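Local coordinates for protein sortase (PDB 5UTT) that probably cleaves the sorting signal of surface proteins and joins the proteins to the cell wall, as a transpeptidase of the class E sortase family, at residues L56-Y64 against F76-N87. Numbering follows the deposited sequence.
Sequences LDQAAAGHY and FAIAGHRRTYGN
Gly-62 N donates a nearly straight hydrogen bond of 2.8 Å to Ala-79 O, in the carbonyl plane, and the CA-H of Ala-61 also approaches this oxygen in a CA-H...O contact. The Ala-79 N–Gly-62 O bond closes the ring of this antiparallel hydrogen-bonded pair, and Tyr-64 N–Ala-77 O carries the ladder on. Gly-62, lacking a side chain, makes room for Leu-56, whose CD2 reaches Ala-79 O at 3.5 Å.

Small residues suit the side occupied by Ala-77 and Ala-79, because the Tyr-64 ring lies along them, its CE1 3.7 Å from Ala-79 CB; its hydroxyl bonds to Thr-147. On the face of the sheet opposite Ala-79 CB, His-63 and Ile-78 form a non-hydrogen-bonded pair. With CG anti to its backbone N (chi1 179°), His-63 lays its ring on Phe-76 in an offset stack (planes 21° apart). Glu-49 and Gln-68 bond to its two nitrogens, fixing the ring's rotation.

Beyond the strands, Leu-56 CB sits over one face of the His-81 ring, a CH-pi contact 3.8 Å from the centroid. His-81 NE2 donates to Asp-57 OD1 at 3.0 Å, a bent bond. One water joins Leu-56 O, Ala-60 O and His-81 N.

Sortases carry an active-site histidine just after this strand; His-81 is probably that residue, its ring positioned by an apolar face contact and a carboxylate.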
# COMPACT_ATOMS: atom_id res chain seq x y z
N LEU A 56 -6.17 -0.67 -12.30
CA LEU A 56 -4.82 -1.18 -12.25
C LEU A 56 -4.05 -0.94 -13.58
O LEU A 56 -2.83 -0.82 -13.56
CB LEU A 56 -4.82 -2.67 -11.93
CG LEU A 56 -5.58 -3.13 -10.69
CD1 LEU A 56 -5.43 -4.63 -10.44
CD2 LEU A 56 -5.01 -2.33 -9.57
N ASP A 57 -4.77 -0.87 -14.70
CA ASP A 57 -4.11 -0.63 -15.99
C ASP A 57 -3.61 0.78 -16.13
O ASP A 57 -2.78 1.04 -17.00
CB ASP A 57 -5.02 -0.95 -17.16
CG ASP A 57 -5.12 -2.45 -17.44
OD1 ASP A 57 -4.61 -3.28 -16.66
OD2 ASP A 57 -5.74 -2.82 -18.47
N GLN A 58 -4.11 1.68 -15.29
CA GLN A 58 -3.63 3.06 -15.23
C GLN A 58 -2.27 3.18 -14.50
O GLN A 58 -1.81 4.29 -14.26
CB GLN A 58 -4.63 3.95 -14.53
CG GLN A 58 -5.99 4.04 -15.21
CD GLN A 58 -6.93 4.97 -14.48
OE1 GLN A 58 -6.65 6.17 -14.34
NE2 GLN A 58 -8.04 4.44 -14.00
N ALA A 59 -1.66 2.06 -14.14
CA ALA A 59 -0.36 2.00 -13.43
C ALA A 59 -0.60 2.62 -12.06
O ALA A 59 0.22 3.40 -11.57
CB ALA A 59 0.72 2.75 -14.15
N ALA A 60 -1.79 2.31 -11.55
CA ALA A 60 -2.24 2.74 -10.20
C ALA A 60 -2.50 1.56 -9.31
O ALA A 60 -2.83 0.46 -9.76
CB ALA A 60 -3.50 3.57 -10.32
N ALA A 61 -2.35 1.76 -8.00
CA ALA A 61 -2.71 0.78 -7.03
C ALA A 61 -4.20 0.91 -6.78
O ALA A 61 -4.73 2.01 -6.80
CB ALA A 61 -1.94 1.03 -5.77
N GLY A 62 -4.85 -0.21 -6.54
CA GLY A 62 -6.29 -0.22 -6.24
C GLY A 62 -6.69 -0.67 -4.84
O GLY A 62 -6.28 -1.73 -4.38
N HIS A 63 -7.54 0.10 -4.18
CA HIS A 63 -8.00 -0.28 -2.85
C HIS A 63 -9.12 -1.31 -2.93
O HIS A 63 -10.15 -1.08 -3.54
CB HIS A 63 -8.48 0.95 -2.12
CG HIS A 63 -9.01 0.69 -0.72
ND1 HIS A 63 -10.21 1.21 -0.31
CD2 HIS A 63 -8.50 0.01 0.34
CE1 HIS A 63 -10.44 0.85 0.94
NE2 HIS A 63 -9.40 0.15 1.36
N TYR A 64 -8.91 -2.44 -2.25
CA TYR A 64 -9.97 -3.42 -2.04
C TYR A 64 -11.14 -2.76 -1.32
O TYR A 64 -11.00 -2.23 -0.20
CB TYR A 64 -9.44 -4.63 -1.25
CG TYR A 64 -8.45 -5.55 -1.98
CD1 TYR A 64 -7.09 -5.27 -2.03
CD2 TYR A 64 -8.90 -6.71 -2.59
CE1 TYR A 64 -6.20 -6.13 -2.68
CE2 TYR A 64 -8.04 -7.57 -3.25
CZ TYR A 64 -6.70 -7.27 -3.30
OH TYR A 64 -5.80 -8.11 -3.94
N PHE A 76 -5.85 -1.46 5.40
CA PHE A 76 -6.05 -0.74 4.12
C PHE A 76 -5.29 -1.54 3.07
O PHE A 76 -4.06 -1.46 2.98
CB PHE A 76 -5.54 0.68 4.23
CG PHE A 76 -5.60 1.47 2.94
CD1 PHE A 76 -6.80 2.02 2.52
CD2 PHE A 76 -4.45 1.73 2.21
CE1 PHE A 76 -6.87 2.76 1.34
CE2 PHE A 76 -4.51 2.48 1.01
CZ PHE A 76 -5.71 2.98 0.60
N ALA A 77 -5.98 -2.30 2.23
CA ALA A 77 -5.28 -3.22 1.38
C ALA A 77 -5.36 -2.71 -0.05
O ALA A 77 -6.41 -2.20 -0.49
CB ALA A 77 -5.88 -4.60 1.49
N ILE A 78 -4.24 -2.81 -0.72
CA ILE A 78 -4.18 -2.35 -2.12
C ILE A 78 -3.52 -3.38 -3.03
O ILE A 78 -2.55 -4.05 -2.69
CB ILE A 78 -3.47 -0.97 -2.24
CG1 ILE A 78 -2.05 -1.04 -1.69
CG2 ILE A 78 -4.29 0.16 -1.57
CD1 ILE A 78 -1.26 0.22 -1.92
N ALA A 79 -4.05 -3.46 -4.24
CA ALA A 79 -3.54 -4.35 -5.28
C ALA A 79 -2.78 -3.55 -6.31
O ALA A 79 -3.13 -2.40 -6.59
CB ALA A 79 -4.72 -5.08 -5.94
N GLY A 80 -1.76 -4.15 -6.89
CA GLY A 80 -1.03 -3.58 -8.00
C GLY A 80 -0.54 -4.60 -8.99
O GLY A 80 -0.24 -5.74 -8.66
N HIS A 81 -0.52 -4.21 -10.26
CA HIS A 81 0.08 -5.05 -11.23
C HIS A 81 1.59 -5.20 -10.98
O HIS A 81 2.26 -4.28 -10.58
CB HIS A 81 -0.11 -4.44 -12.62
CG HIS A 81 -1.43 -4.71 -13.24
ND1 HIS A 81 -2.37 -5.57 -12.71
CD2 HIS A 81 -1.94 -4.29 -14.42
CE1 HIS A 81 -3.42 -5.62 -13.50
NE2 HIS A 81 -3.18 -4.88 -14.57
N ARG A 82 2.12 -6.37 -11.31
CA ARG A 82 3.53 -6.65 -11.18
C ARG A 82 4.37 -6.13 -12.33
O ARG A 82 5.58 -5.90 -12.13
CB ARG A 82 3.74 -8.16 -11.09
CG ARG A 82 5.13 -8.61 -10.66
CD ARG A 82 5.26 -8.46 -9.13
NE ARG A 82 6.62 -8.75 -8.68
CZ ARG A 82 7.05 -9.93 -8.25
NH1 ARG A 82 8.32 -10.09 -7.88
NH2 ARG A 82 6.22 -10.97 -8.21
N ARG A 83 3.77 -5.93 -13.50
CA ARG A 83 4.52 -5.67 -14.74
C ARG A 83 4.20 -4.38 -15.51
O ARG A 83 4.70 -4.17 -16.62
CB ARG A 83 4.37 -6.88 -15.67
CG ARG A 83 4.67 -8.21 -14.94
CD ARG A 83 5.48 -9.19 -15.77
NE ARG A 83 4.62 -10.06 -16.57
CZ ARG A 83 4.93 -10.54 -17.78
NH1 ARG A 83 6.08 -10.23 -18.36
NH2 ARG A 83 4.07 -11.33 -18.41
N THR A 84 3.42 -3.49 -14.92
CA THR A 84 3.06 -2.20 -15.57
C THR A 84 4.21 -1.20 -15.67
O THR A 84 5.14 -1.21 -14.87
CB THR A 84 1.90 -1.50 -14.85
OG1 THR A 84 2.06 -1.63 -13.43
CG2 THR A 84 0.58 -2.10 -15.24
N TYR A 85 4.14 -0.33 -16.68
CA TYR A 85 5.20 0.64 -16.94
C TYR A 85 5.06 1.88 -16.06
O TYR A 85 3.96 2.34 -15.75
CB TYR A 85 5.21 1.02 -18.44
CG TYR A 85 6.25 2.05 -18.83
CD1 TYR A 85 7.57 1.67 -19.15
CD2 TYR A 85 5.94 3.41 -18.86
CE1 TYR A 85 8.52 2.62 -19.50
CE2 TYR A 85 6.88 4.36 -19.20
CZ TYR A 85 8.17 3.96 -19.51
OH TYR A 85 9.11 4.91 -19.85
N GLY A 86 6.19 2.44 -15.64
CA GLY A 86 6.19 3.71 -14.98
C GLY A 86 6.04 3.44 -13.49
O GLY A 86 6.94 3.75 -12.72
N ASN A 87 4.93 2.81 -13.12
CA ASN A 87 4.64 2.48 -11.71
C ASN A 87 4.05 1.09 -11.66
O ASN A 87 3.14 0.77 -12.42
CB ASN A 87 3.65 3.45 -11.08
CG ASN A 87 4.28 4.77 -10.67
OD1 ASN A 87 5.25 4.78 -9.87
ND2 ASN A 87 3.70 5.87 -11.12
O HOH W 1 -1.27 -1.58 -11.12
O HOH W 2 1.53 5.59 -12.70